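Long-range contacts in TqaL (Neurospora crassa, PDB 7EEH), which belongs to the 2-oxoglutarate-iron dioxygenase family of the cupin clan and holds an iron(III) ion in a beta-rich fold: residues 275-280 with 291-296; 167-172 with 266-271; 30-35 with 245-250. The protein carries 1 engineered substitution. One frame throughout, in Å; residues are numbered along the deposited sequence.

Contact 1. Residues 275-280 with 291-296; sequences FTRRPV and NIDSFR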
ATOM      1  N   PHE B 275      -9.583 -28.908   8.408  1.00 19.58           N
ATOM      2  CA  PHE B 275      -9.121 -29.406   9.711  1.00 18.69           C
ATOM      3  C   PHE B 275      -7.645 -29.755   9.582  1.00 20.86           C
ATOM      4  O   PHE B 275      -7.311 -30.761   8.946  1.00 20.98           O
ATOM      5  CB  PHE B 275      -9.882 -30.651  10.156  1.00 20.03           C
ATOM      6  CG  PHE B 275     -11.367 -30.478  10.345  1.00 20.88           C
ATOM      7  CD1 PHE B 275     -11.875 -29.813  11.444  1.00 22.74           C
ATOM      8  CD2 PHE B 275     -12.264 -31.078   9.461  1.00 21.30           C
ATOM      9  CE1 PHE B 275     -13.252 -29.714  11.647  1.00 21.91           C
ATOM     10  CE2 PHE B 275     -13.639 -30.981   9.658  1.00 21.92           C
ATOM     11  CZ  PHE B 275     -14.130 -30.300  10.752  1.00 24.45           C
ATOM     12  N   THR B 276      -6.758 -28.966  10.208  1.00 17.08           N
ATOM     13  CA  THR B 276      -5.318 -29.143  10.035  1.00 17.10           C
ATOM     14  C   THR B 276      -4.641 -29.508  11.353  1.00 19.04           C
ATOM     15  O   THR B 276      -4.810 -28.807  12.358  1.00 17.72           O
ATOM     16  CB  THR B 276      -4.686 -27.875   9.434  1.00 16.75           C
ATOM     17  OG1 THR B 276      -5.230 -27.659   8.124  1.00 17.95           O
ATOM     18  CG2 THR B 276      -3.167 -28.041   9.317  1.00 21.56           C
ATOM     19  N   ARG B 277      -3.845 -30.583  11.340  1.00 21.57           N
ATOM     20  CA  ARG B 277      -3.154 -31.030  12.549  1.00 20.79           C
ATOM     21  C   ARG B 277      -1.817 -31.668  12.196  1.00 22.44           C
ATOM     22  O   ARG B 277      -1.575 -32.057  11.049  1.00 22.41           O
ATOM     23  CB  ARG B 277      -3.999 -32.021  13.348  1.00 20.75           C
ATOM     24  CG  ARG B 277      -4.353 -33.313  12.566  1.00 20.37           C
ATOM     25  CD  ARG B 277      -4.848 -34.407  13.514  1.00 23.00           C
ATOM     26  NE  ARG B 277      -5.368 -35.584  12.806  1.00 26.18           N
ATOM     27  CZ  ARG B 277      -4.608 -36.477  12.173  1.00 29.28           C
ATOM     28  NH1 ARG B 277      -3.284 -36.348  12.153  1.00 24.87           N
ATOM     29  NH2 ARG B 277      -5.164 -37.516  11.567  1.00 26.51           N
ATOM     30  N   ARG B 278      -0.937 -31.752  13.201  1.00 23.66           N
ATOM     31  CA  ARG B 278       0.269 -32.560  13.077  1.00 23.22           C
ATOM     32  C   ARG B 278      -0.124 -34.041  13.005  1.00 23.83           C
ATOM     33  O   ARG B 278      -1.201 -34.428  13.465  1.00 24.88           O
ATOM     34  CB  ARG B 278       1.215 -32.307  14.257  1.00 27.75           C
ATOM     35  CG  ARG B 278       1.752 -30.857  14.347  1.00 29.41           C
ATOM     36  CD  ARG B 278       2.627 -30.532  13.157  1.00 34.17           C
ATOM     37  NE  ARG B 278       3.665 -29.527  13.411  1.00 36.52           N
ATOM     38  CZ  ARG B 278       4.453 -29.033  12.450  1.00 44.50           C
ATOM     39  NH1 ARG B 278       4.305 -29.448  11.191  1.00 40.45           N
ATOM     40  NH2 ARG B 278       5.382 -28.123  12.728  1.00 40.78           N
ATOM     41  N   PRO B 279       0.726 -34.884  12.419  1.00 27.66           N
ATOM     42  CA  PRO B 279       0.381 -36.309  12.289  1.00 28.08           C
ATOM     43  C   PRO B 279       0.328 -37.002  13.639  1.00 30.10           C
ATOM     44  O   PRO B 279       0.894 -36.541  14.635  1.00 30.31           O
ATOM     45  CB  PRO B 279       1.507 -36.884  11.423  1.00 30.09           C
ATOM     46  CG  PRO B 279       2.638 -35.936  11.582  1.00 30.83           C
ATOM     47  CD  PRO B 279       2.034 -34.575  11.812  1.00 27.33           C
ATOM     48  N   VAL B 280      -0.366 -38.143  13.656  1.00 25.70           N
ATOM     49  CA  VAL B 280      -0.429 -38.954  14.864  1.00 32.63           C
ATOM     50  C   VAL B 280       0.950 -39.516  15.190  1.00 33.81           C
ATOM     51  O   VAL B 280       1.707 -39.921  14.297  1.00 33.78           O
ATOM     52  CB  VAL B 280      -1.468 -40.075  14.698  1.00 36.01           C
ATOM     53  CG1 VAL B 280      -1.514 -40.969  15.927  1.00 35.61           C
ATOM     54  CG2 VAL B 280      -2.849 -39.478  14.435  1.00 34.28           C
ATOM     55  N   ASN B 291      -3.803 -45.348  14.932  1.00 61.98           N
ATOM     56  CA  ASN B 291      -3.310 -45.659  13.593  1.00 60.64           C
ATOM     57  C   ASN B 291      -2.619 -44.444  12.990  1.00 54.68           C
ATOM     58  O   ASN B 291      -3.003 -43.308  13.269  1.00 55.36           O
ATOM     59  CB  ASN B 291      -4.452 -46.123  12.685  1.00 64.81           C
ATOM     60  CG  ASN B 291      -4.605 -47.635  12.666  1.00 71.31           C
ATOM     61  OD1 ASN B 291      -5.589 -48.177  13.175  1.00 76.77           O
ATOM     62  ND2 ASN B 291      -3.629 -48.326  12.077  1.00 70.53           N
ATOM     63  N   ILE B 292      -1.609 -44.675  12.158  1.00 43.79           N
ATOM     64  CA  ILE B 292      -0.783 -43.587  11.667  1.00 45.75           C
ATOM     65  C   ILE B 292      -1.393 -42.997  10.400  1.00 46.01           C
ATOM     66  O   ILE B 292      -2.184 -43.635   9.693  1.00 39.04           O
ATOM     67  CB  ILE B 292       0.680 -44.034  11.437  1.00 42.79           C
ATOM     68  CG1 ILE B 292       0.784 -45.208  10.453  1.00 46.26           C
ATOM     69  CG2 ILE B 292       1.335 -44.402  12.759  1.00 46.51           C
ATOM     70  CD1 ILE B 292       0.681 -44.857   8.957  1.00 51.31           C
ATOM     71  N   ASP B 293      -0.999 -41.761  10.105  1.00 42.23           N
ATOM     72  CA  ASP B 293      -1.416 -41.082   8.891  1.00 36.79           C
ATOM     73  C   ASP B 293      -0.569 -41.539   7.718  1.00 36.40           C
ATOM     74  O   ASP B 293       0.661 -41.612   7.817  1.00 35.52           O
ATOM     75  CB  ASP B 293      -1.286 -39.573   9.065  1.00 34.98           C
ATOM     76  CG  ASP B 293      -2.158 -39.054  10.162  1.00 30.95           C
ATOM     77  OD1 ASP B 293      -3.387 -39.181  10.019  1.00 30.03           O
ATOM     78  OD2 ASP B 293      -1.621 -38.540  11.164  1.00 31.70           O
ATOM     79  N   SER B 294      -1.216 -41.836   6.600  1.00 32.31           N
ATOM     80  CA  SER B 294      -0.496 -42.137   5.379  1.00 33.41           C
ATOM     81  C   SER B 294      -0.204 -40.836   4.648  1.00 33.85           C
ATOM     82  O   SER B 294      -1.087 -39.985   4.515  1.00 28.50           O
ATOM     83  CB  SER B 294      -1.309 -43.072   4.483  1.00 31.58           C
ATOM     84  OG  SER B 294      -1.000 -42.848   3.121  1.00 35.23           O
ATOM     85  N   PHE B 295       1.027 -40.681   4.168  1.00 33.36           N
ATOM     86  CA  PHE B 295       1.399 -39.520   3.374  1.00 30.87           C
ATOM     87  C   PHE B 295       1.631 -39.869   1.908  1.00 32.82           C
ATOM     88  O   PHE B 295       2.222 -39.077   1.167  1.00 33.24           O
ATOM     89  CB  PHE B 295       2.618 -38.830   3.981  1.00 34.96           C
ATOM     90  CG  PHE B 295       2.306 -38.092   5.255  1.00 35.11           C
ATOM     91  CD1 PHE B 295       1.694 -36.842   5.215  1.00 32.85           C
ATOM     92  CD2 PHE B 295       2.586 -38.660   6.486  1.00 36.92           C
ATOM     93  CE1 PHE B 295       1.390 -36.163   6.383  1.00 32.48           C
ATOM     94  CE2 PHE B 295       2.287 -37.989   7.668  1.00 32.98           C
ATOM     95  CZ  PHE B 295       1.690 -36.739   7.616  1.00 35.59           C
ATOM     96  N   ARG B 296       1.147 -41.023   1.470  1.00 34.14           N
ATOM     97  CA  ARG B 296       1.203 -41.358   0.057  1.00 35.28           C
ATOM     98  C   ARG B 296       0.369 -40.357  -0.739  1.00 33.56           C
ATOM     99  O   ARG B 296      -0.791 -40.102  -0.389  1.00 32.59           O
ATOM    100  CB  ARG B 296       0.697 -42.782  -0.172  1.00 31.39           C
ATOM    101  CG  ARG B 296       1.520 -43.815   0.591  1.00 40.79           C
ATOM    102  CD  ARG B 296       1.113 -45.245   0.263  1.00 42.63           C
ATOM    103  NE  ARG B 296       1.076 -45.484  -1.175  1.00 47.17           N
ATOM    104  CZ  ARG B 296       2.152 -45.668  -1.937  1.00 51.69           C
ATOM    105  NH1 ARG B 296       3.369 -45.643  -1.400  1.00 49.67           N
ATOM    106  NH2 ARG B 296       2.007 -45.882  -3.240  1.00 49.65           N
TER
HETATM  107  O   HOH W   1       1.158 -40.434  11.343  1.00 33.94           O
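R277 and D293 meet head-on and form a two-pronged salt bridge. The guanidinium comes end-on. NH2 of R277 donates to OD1 of D293 at 2.9 Å, and NH1 of R277 donates to OD2 of D293, also at 2.9 Å. Both bonds are nearly straight. The oxygens lie near the guanidinium plane. Both nitrogens approach on the syn side but out of the carboxylate plane, NH1 more than NH2, and the two flat groups are 31° apart. The R277 chain is extended from CG to NE, which carries its end across to the aspartate. NH1 of R277 also donates to O of R278 at 3.1 Å, so this nitrogen serves two acceptors and the guanidinium is held against rotation.

OD2 of D293 carries more than the arginine. N of V280 donates to OD2 of D293 at 2.8 Å, nearly along the C-O axis. Water 1 adds a weak third bond to OD2. The same water accepts from N of D293 at 2.8 Å and donates to O of V280 at 3.0 Å. The carboxylate thus ties down the chain where the central strand 267-277 of the large antiparallel sheet runs out into a loop. The segment 291-296 is itself a loop, leading on towards strand 304-306.

Apolar contact is slight. CB of P279 sits at the edge of the F295 ring, 3.8 Å from CZ of F295. The backbone of S294 is satisfied outside the two segments: O accepts from NH2 of R80 on strand 74-84, and N donates to OE1 of Q96. OG of S294 bonds E94 and accepts from N of R296, forming an ST turn.

Contact 2. Residues 167-172 with 266-271; sequences RTVTTP and EATRDM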
ATOM      1  N   ARG B 167     -22.416 -28.970   2.031  1.00 21.51           N
ATOM      2  CA  ARG B 167     -23.685 -28.260   1.926  1.00 23.87           C
ATOM      3  C   ARG B 167     -24.645 -28.861   2.944  1.00 28.47           C
ATOM      4  O   ARG B 167     -24.968 -30.053   2.867  1.00 29.27           O
ATOM      5  CB  ARG B 167     -24.259 -28.355   0.507  1.00 22.39           C
ATOM      6  CG  ARG B 167     -25.752 -28.051   0.426  1.00 26.51           C
ATOM      7  CD  ARG B 167     -26.224 -27.910  -1.014  1.00 24.74           C
ATOM      8  NE  ARG B 167     -25.567 -26.801  -1.703  1.00 23.29           N
ATOM      9  CZ  ARG B 167     -25.651 -26.574  -3.009  1.00 26.25           C
ATOM     10  NH1 ARG B 167     -26.386 -27.376  -3.783  1.00 21.89           N
ATOM     11  NH2 ARG B 167     -25.000 -25.546  -3.544  1.00 23.25           N
ATOM     12  N   THR B 168     -25.067 -28.058   3.917  1.00 27.63           N
ATOM     13  CA  THR B 168     -26.090 -28.508   4.853  1.00 31.89           C
ATOM     14  C   THR B 168     -27.463 -28.135   4.307  1.00 32.05           C
ATOM     15  O   THR B 168     -27.599 -27.183   3.544  1.00 30.09           O
ATOM     16  CB  THR B 168     -25.890 -27.904   6.246  1.00 29.77           C
ATOM     17  OG1 THR B 168     -26.043 -26.482   6.186  1.00 26.22           O
ATOM     18  CG2 THR B 168     -24.504 -28.258   6.791  1.00 31.24           C
ATOM     19  N   VAL B 169     -28.478 -28.907   4.689  1.00 36.27           N
ATOM     20  CA  VAL B 169     -29.838 -28.743   4.172  1.00 32.26           C
ATOM     21  C   VAL B 169     -30.805 -28.755   5.350  1.00 35.19           C
ATOM     22  O   VAL B 169     -30.804 -29.699   6.146  1.00 35.88           O
ATOM     23  CB  VAL B 169     -30.208 -29.845   3.164  1.00 37.30           C
ATOM     24  CG1 VAL B 169     -31.587 -29.589   2.579  1.00 36.95           C
ATOM     25  CG2 VAL B 169     -29.169 -29.937   2.058  1.00 32.09           C
ATOM     26  N   THR B 170     -31.617 -27.706   5.464  1.00 36.56           N
ATOM     27  CA  THR B 170     -32.625 -27.572   6.512  1.00 44.28           C
ATOM     28  C   THR B 170     -33.991 -27.611   5.848  1.00 51.01           C
ATOM     29  O   THR B 170     -34.289 -26.771   4.992  1.00 51.10           O
ATOM     30  CB  THR B 170     -32.461 -26.262   7.293  1.00 48.99           C
ATOM     31  OG1 THR B 170     -31.143 -26.183   7.855  1.00 47.56           O
ATOM     32  CG2 THR B 170     -33.498 -26.164   8.415  1.00 49.46           C
ATOM     33  N   THR B 171     -34.824 -28.574   6.239  1.00 53.77           N
ATOM     34  CA  THR B 171     -36.071 -28.724   5.510  1.00 60.64           C
ATOM     35  C   THR B 171     -37.272 -28.596   6.447  1.00 59.23           C
ATOM     36  O   THR B 171     -37.200 -29.017   7.610  1.00 62.45           O
ATOM     37  CB  THR B 171     -36.086 -30.079   4.763  1.00 61.14           C
ATOM     38  OG1 THR B 171     -37.082 -30.063   3.732  1.00 62.20           O
ATOM     39  CG2 THR B 171     -36.333 -31.246   5.714  1.00 54.53           C
ATOM     40  N   PRO B 172     -38.384 -27.988   5.983  1.00 59.45           N
ATOM     41  CA  PRO B 172     -39.592 -27.625   6.748  1.00 62.68           C
ATOM     42  C   PRO B 172     -40.160 -28.693   7.697  1.00 58.73           C
ATOM     43  O   PRO B 172     -39.993 -29.894   7.489  1.00 64.52           O
ATOM     44  CB  PRO B 172     -40.604 -27.314   5.645  1.00 58.80           C
ATOM     45  CG  PRO B 172     -39.770 -26.751   4.551  1.00 56.91           C
ATOM     46  CD  PRO B 172     -38.489 -27.539   4.578  1.00 55.00           C
ATOM     47  N   GLU B 266     -36.625 -24.934   1.797  1.00 43.11           N
ATOM     48  CA  GLU B 266     -35.387 -25.419   2.379  1.00 45.84           C
ATOM     49  C   GLU B 266     -34.336 -24.314   2.386  1.00 40.45           C
ATOM     50  O   GLU B 266     -34.357 -23.391   1.566  1.00 41.13           O
ATOM     51  CB  GLU B 266     -34.863 -26.636   1.617  1.00 42.09           C
ATOM     52  CG  GLU B 266     -34.302 -26.295   0.245  1.00 45.49           C
ATOM     53  CD  GLU B 266     -33.630 -27.479  -0.425  1.00 46.86           C
ATOM     54  OE1 GLU B 266     -33.832 -28.621   0.047  1.00 50.15           O
ATOM     55  OE2 GLU B 266     -32.899 -27.265  -1.421  1.00 49.53           O
ATOM     56  N   ALA B 267     -33.413 -24.414   3.332  1.00 40.19           N
ATOM     57  CA  ALA B 267     -32.269 -23.520   3.400  1.00 38.09           C
ATOM     58  C   ALA B 267     -30.992 -24.345   3.296  1.00 36.83           C
ATOM     59  O   ALA B 267     -30.877 -25.404   3.918  1.00 37.39           O
ATOM     60  CB  ALA B 267     -32.282 -22.705   4.697  1.00 37.85           C
ATOM     61  N   THR B 268     -30.036 -23.859   2.506  1.00 36.08           N
ATOM     62  CA  THR B 268     -28.755 -24.534   2.343  1.00 33.80           C
ATOM     63  C   THR B 268     -27.615 -23.574   2.672  1.00 29.02           C
ATOM     64  O   THR B 268     -27.747 -22.360   2.524  1.00 30.87           O
ATOM     65  CB  THR B 268     -28.588 -25.070   0.920  1.00 28.38           C
ATOM     66  OG1 THR B 268     -28.562 -23.975  -0.002  1.00 33.61           O
ATOM     67  CG2 THR B 268     -29.738 -25.982   0.554  1.00 35.12           C
ATOM     68  N   ARG B 269     -26.487 -24.133   3.094  1.00 23.46           N
ATOM     69  CA  ARG B 269     -25.298 -23.344   3.429  1.00 25.59           C
ATOM     70  C   ARG B 269     -24.082 -24.108   2.938  1.00 24.27           C
ATOM     71  O   ARG B 269     -23.895 -25.267   3.323  1.00 21.73           O
ATOM     72  CB  ARG B 269     -25.201 -23.114   4.938  1.00 25.39           C
ATOM     73  CG  ARG B 269     -24.061 -22.199   5.407  1.00 22.62           C
ATOM     74  CD  ARG B 269     -24.238 -21.972   6.893  1.00 26.57           C
ATOM     75  NE  ARG B 269     -23.136 -21.271   7.543  1.00 26.71           N
ATOM     76  CZ  ARG B 269     -22.162 -21.849   8.239  1.00 30.92           C
ATOM     77  NH1 ARG B 269     -22.098 -23.174   8.367  1.00 30.45           N
ATOM     78  NH2 ARG B 269     -21.241 -21.083   8.815  1.00 22.45           N
ATOM     79  N   ASP B 270     -23.260 -23.478   2.102  1.00 21.63           N
ATOM     80  CA  ASP B 270     -22.101 -24.131   1.495  1.00 19.94           C
ATOM     81  C   ASP B 270     -20.816 -23.631   2.154  1.00 22.39           C
ATOM     82  O   ASP B 270     -20.547 -22.426   2.147  1.00 19.13           O
ATOM     83  CB  ASP B 270     -22.055 -23.872  -0.006  1.00 19.25           C
ATOM     84  CG  ASP B 270     -23.339 -24.299  -0.715  1.00 26.70           C
ATOM     85  OD1 ASP B 270     -24.053 -25.168  -0.179  1.00 23.32           O
ATOM     86  OD2 ASP B 270     -23.631 -23.750  -1.793  1.00 25.18           O
HETATM   87  N   MSE B 271     -20.019 -24.559   2.686  1.00 20.86           N
HETATM   88  CA  MSE B 271     -18.773 -24.249   3.402  1.00 21.64           C
HETATM   89  C   MSE B 271     -17.591 -25.030   2.839  1.00 22.01           C
HETATM   90  O   MSE B 271     -17.766 -26.129   2.308  1.00 18.12           O
HETATM   91  CB  MSE B 271     -18.886 -24.603   4.893  1.00 20.35           C
HETATM   92  CG  MSE B 271     -19.982 -23.889   5.678  1.00 23.49           C
HETATM   93 SE   MSE B 271     -19.899 -21.947   5.593  1.00 27.03          SE
HETATM   94  CE  MSE B 271     -18.371 -21.797   6.848  1.00 16.75           C
TER
HETATM   95  O   HOH W   2     -24.298 -25.292   7.819  1.00 34.89           O
HETATM   96  O   HOH W   3     -28.590 -25.859   6.167  1.00 38.10           O
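Neighbouring antiparallel strands of the large sheet meet here: T168 and T170 of strand 158-170 pair with R269 and A267 of strand 267-277. The two strand segments run at 166° to each other. Each of these pairs is hydrogen-bonded in both directions. N of T170 donates to O of A267 at 2.9 Å, and N of A267 returns a bond to O of T170 at 3.0 Å. The T168-R269 pair is longer.

R167 faces D270 in a non-hydrogen-bonded pair, and their side chains close the gap with a salt bridge. The two side chains run alongside each other from the same face. NE of R167 donates to OD1 of D270 at 2.7 Å, and NH2 of R167 reaches OD2 of D270 at 2.9 Å. This is a side-on, two-nitrogen grip, almost straight at 177° for the NE bond. CG of R167 stands anti to N (chi1 161°) and a bend at chi3 turns the guanidinium edge to the carboxylate. NH2 of R167 also donates to OD1 of N63.

On the face of T168 and T170, water 3 links both hydroxyls to O of A267. Water 2 joins OG1 of T168 to NH1 of R269, whose guanidinium has SE of M271 (selenomethionine) 3.5 Å above its plane. Just before strand 267-277, OE2 of E266 forms a salt bridge with NZ of K199. Hydrogen-bonded pairs alternate with the non-hydrogen-bonded R167-D270 and V169-T268: an antiparallel ladder in the large sheet of a cupin-type fold.

Contact 3. Residues 30-35 with 245-250; sequences TNRSIF and LLVDTE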
ATOM      1  N   THR B  30      -1.859 -13.199  18.483  1.00 19.69           N
ATOM      2  CA  THR B  30      -2.315 -12.446  19.650  1.00 23.98           C
ATOM      3  C   THR B  30      -3.666 -12.939  20.140  1.00 23.10           C
ATOM      4  O   THR B  30      -3.858 -13.154  21.339  1.00 23.89           O
ATOM      5  CB  THR B  30      -2.382 -10.952  19.319  1.00 20.86           C
ATOM      6  OG1 THR B  30      -1.056 -10.483  19.087  1.00 22.45           O
ATOM      7  CG2 THR B  30      -2.974 -10.177  20.479  1.00 26.96           C
ATOM      8  N   ASN B  31      -4.613 -13.146  19.225  1.00 19.15           N
ATOM      9  CA  ASN B  31      -5.985 -13.400  19.626  1.00 21.79           C
ATOM     10  C   ASN B  31      -6.378 -14.872  19.599  1.00 24.34           C
ATOM     11  O   ASN B  31      -7.427 -15.214  20.152  1.00 20.50           O
ATOM     12  CB  ASN B  31      -6.946 -12.609  18.739  1.00 24.81           C
ATOM     13  CG  ASN B  31      -6.804 -11.122  18.927  1.00 30.44           C
ATOM     14  OD1 ASN B  31      -6.500 -10.648  20.026  1.00 31.38           O
ATOM     15  ND2 ASN B  31      -7.019 -10.372  17.856  1.00 28.52           N
ATOM     16  N   ARG B  32      -5.586 -15.738  18.966  1.00 22.02           N
ATOM     17  CA  ARG B  32      -5.829 -17.177  18.827  1.00 21.35           C
ATOM     18  C   ARG B  32      -7.023 -17.501  17.931  1.00 19.84           C
ATOM     19  O   ARG B  32      -7.444 -18.681  17.857  1.00 18.51           O
ATOM     20  CB  ARG B  32      -5.990 -17.863  20.189  1.00 19.20           C
ATOM     21  CG  ARG B  32      -5.035 -17.337  21.274  1.00 20.45           C
ATOM     22  CD  ARG B  32      -3.596 -17.273  20.795  1.00 21.14           C
ATOM     23  NE  ARG B  32      -2.997 -18.595  20.739  1.00 20.23           N
ATOM     24  CZ  ARG B  32      -1.796 -18.853  20.244  1.00 22.47           C
ATOM     25  NH1 ARG B  32      -1.042 -17.874  19.746  1.00 22.11           N
ATOM     26  NH2 ARG B  32      -1.348 -20.095  20.252  1.00 22.95           N
ATOM     27  N   SER B  33      -7.582 -16.498  17.257  1.00 20.73           N
ATOM     28  CA  SER B  33      -8.503 -16.675  16.140  1.00 21.70           C
ATOM     29  C   SER B  33      -8.574 -15.365  15.369  1.00 23.69           C
ATOM     30  O   SER B  33      -8.214 -14.309  15.888  1.00 18.57           O
ATOM     31  CB  SER B  33      -9.900 -17.093  16.591  1.00 22.54           C
ATOM     32  OG  SER B  33     -10.581 -16.029  17.223  1.00 24.10           O
ATOM     33  N   ILE B  34      -9.020 -15.453  14.111  1.00 18.21           N
ATOM     34  CA  ILE B  34      -9.248 -14.282  13.273  1.00 19.35           C
ATOM     35  C   ILE B  34     -10.464 -14.544  12.404  1.00 19.83           C
ATOM     36  O   ILE B  34     -10.701 -15.671  11.955  1.00 18.61           O
ATOM     37  CB  ILE B  34      -8.061 -13.926  12.348  1.00 23.35           C
ATOM     38  CG1 ILE B  34      -7.608 -15.142  11.521  1.00 18.04           C
ATOM     39  CG2 ILE B  34      -6.909 -13.338  13.136  1.00 22.73           C
ATOM     40  CD1 ILE B  34      -6.590 -14.770  10.448  1.00 17.50           C
ATOM     41  N   PHE B  35     -11.223 -13.488  12.140  1.00 18.51           N
ATOM     42  CA  PHE B  35     -12.307 -13.536  11.169  1.00 18.43           C
ATOM     43  C   PHE B  35     -11.985 -12.541  10.070  1.00 23.41           C
ATOM     44  O   PHE B  35     -11.655 -11.388  10.354  1.00 19.12           O
ATOM     45  CB  PHE B  35     -13.653 -13.223  11.813  1.00 22.36           C
ATOM     46  CG  PHE B  35     -14.825 -13.337  10.856  1.00 24.32           C
ATOM     47  CD1 PHE B  35     -15.255 -14.579  10.409  1.00 23.07           C
ATOM     48  CD2 PHE B  35     -15.493 -12.202  10.414  1.00 23.41           C
ATOM     49  CE1 PHE B  35     -16.339 -14.686   9.537  1.00 21.08           C
ATOM     50  CE2 PHE B  35     -16.566 -12.308   9.535  1.00 25.09           C
ATOM     51  CZ  PHE B  35     -16.985 -13.554   9.105  1.00 24.00           C
ATOM     52  N   LEU B 245     -10.692 -18.510  11.190  1.00 17.49           N
ATOM     53  CA  LEU B 245      -9.587 -19.404  11.513  1.00 18.02           C
ATOM     54  C   LEU B 245      -9.384 -19.391  13.026  1.00 19.86           C
ATOM     55  O   LEU B 245      -9.369 -18.323  13.637  1.00 19.26           O
ATOM     56  CB  LEU B 245      -8.308 -18.952  10.792  1.00 16.15           C
ATOM     57  CG  LEU B 245      -6.983 -19.664  11.083  1.00 16.65           C
ATOM     58  CD1 LEU B 245      -7.028 -21.074  10.528  1.00 15.55           C
ATOM     59  CD2 LEU B 245      -5.855 -18.887  10.430  1.00 13.88           C
ATOM     60  N   LEU B 246      -9.234 -20.565  13.641  1.00 17.82           N
ATOM     61  CA  LEU B 246      -9.132 -20.633  15.097  1.00 19.57           C
ATOM     62  C   LEU B 246      -8.127 -21.697  15.515  1.00 19.78           C
ATOM     63  O   LEU B 246      -7.972 -22.720  14.846  1.00 18.30           O
ATOM     64  CB  LEU B 246     -10.490 -20.914  15.759  1.00 19.98           C
ATOM     65  CG  LEU B 246     -11.281 -22.182  15.417  1.00 22.84           C
ATOM     66  CD1 LEU B 246     -10.847 -23.382  16.260  1.00 20.03           C
ATOM     67  CD2 LEU B 246     -12.762 -21.916  15.616  1.00 23.10           C
ATOM     68  N   VAL B 247      -7.454 -21.446  16.636  1.00 18.98           N
ATOM     69  CA  VAL B 247      -6.548 -22.423  17.239  1.00 20.60           C
ATOM     70  C   VAL B 247      -7.411 -23.425  17.995  1.00 21.29           C
ATOM     71  O   VAL B 247      -8.045 -23.079  18.992  1.00 22.47           O
ATOM     72  CB  VAL B 247      -5.525 -21.756  18.162  1.00 20.04           C
ATOM     73  CG1 VAL B 247      -4.643 -22.827  18.874  1.00 18.23           C
ATOM     74  CG2 VAL B 247      -4.673 -20.772  17.367  1.00 18.11           C
ATOM     75  N   ASP B 248      -7.465 -24.665  17.502  1.00 20.43           N
ATOM     76  CA  ASP B 248      -8.493 -25.601  17.957  1.00 21.99           C
ATOM     77  C   ASP B 248      -8.200 -26.157  19.346  1.00 23.03           C
ATOM     78  O   ASP B 248      -9.118 -26.647  20.018  1.00 22.23           O
ATOM     79  CB  ASP B 248      -8.625 -26.750  16.952  1.00 21.74           C
ATOM     80  CG  ASP B 248      -9.747 -27.725  17.310  1.00 23.30           C
ATOM     81  OD1 ASP B 248     -10.904 -27.285  17.470  1.00 22.90           O
ATOM     82  OD2 ASP B 248      -9.457 -28.933  17.437  1.00 24.30           O
ATOM     83  N   THR B 249      -6.943 -26.089  19.782  1.00 26.26           N
ATOM     84  CA  THR B 249      -6.522 -26.573  21.086  1.00 22.89           C
ATOM     85  C   THR B 249      -6.699 -25.545  22.195  1.00 28.57           C
ATOM     86  O   THR B 249      -6.583 -25.899  23.371  1.00 27.18           O
ATOM     87  CB  THR B 249      -5.052 -26.995  21.032  1.00 24.90           C
ATOM     88  OG1 THR B 249      -4.297 -25.955  20.405  1.00 24.21           O
ATOM     89  CG2 THR B 249      -4.885 -28.271  20.227  1.00 21.05           C
ATOM     90  N   GLU B 250      -6.979 -24.291  21.864  1.00 24.00           N
ATOM     91  CA  GLU B 250      -7.061 -23.251  22.882  1.00 29.41           C
ATOM     92  C   GLU B 250      -8.412 -22.563  22.921  1.00 28.95           C
ATOM     93  O   GLU B 250      -8.608 -21.668  23.750  1.00 35.22           O
ATOM     94  CB  GLU B 250      -5.948 -22.212  22.672  1.00 28.24           C
ATOM     95  CG  GLU B 250      -4.573 -22.839  22.682  1.00 27.14           C
ATOM     96  CD  GLU B 250      -3.506 -21.903  22.178  1.00 26.87           C
ATOM     97  OE1 GLU B 250      -3.732 -20.675  22.243  1.00 26.92           O
ATOM     98  OE2 GLU B 250      -2.467 -22.405  21.695  1.00 28.11           O
TER
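R32 and E250 make the charged part of this contact. NE of R32 donates to OE1 of E250 at 2.7 Å, and NH2 of R32 donates to OE2 of E250 at 2.9 Å. A third bond, from NH2 to OE1, is weak. The planes of the two groups are 8° apart. NH2 meets the syn lone pair of OE2, while the NE bond to OE1 is somewhat tilted. Bends at chi2 (-49°) and chi3 (-75°) fold the arginine chain back to reach the glutamate. CG2 of V247 lies over one face of the guanidinium. Both ends have further partners: NH1 of R32 donates to O of I29, NH2 to O of Q145, and OE2 of E250 accepts from N of T147.

Backbone bonds come next. R32, with positive phi, is where the chain leaves helix 12-31 and turns into strand 33-36. Its O accepts from N of V247. N of I34 then donates to O of L245 at 2.9 Å, and N of L245 to O of I34 at 2.9 Å. The strands are antiparallel, and S33 faces L246 in a non-hydrogen-bonded pair.

The apolar part is small. I34 and L245 pack flank to flank, with CG1 of I34 3.9 Å from CB of L245. Y28 of helix 12-31 and I140 of helix 128-141 pack against this pair.

The chemistry implies a double fastening of strand 33-36, outermost in the sheet within this chain. A backbone ladder holds it to 243-247, while an ion pair joins the helix exit to the turn beyond. The bonds with O of Q145 and N of T147 should help hold the two charged groups in place.

How the contacts relate
All three contacts reach the same eight-stranded antiparallel sheet. Contacts 1 and 2 share strand 267-277, one near each end of it, and their centres are 30 Å apart. Contact 3 lies at strand 33-36, outermost in the sheet within this chain, about 21 Å from contact 1 and 26 Å from contact 2, centre to centre. Contact 3 touches neither. Along the chain, contacts 2 and 3 both close before contact 1 opens. Contacts 2 and 3 interleave: 167-172 lies between the segments of contact 3, and 245-250 between those of contact 2. Through them the sheet brings sequence-distant segments together. The iron bound by H184, D186 and H253 is about 7 Å from the side chain of L246.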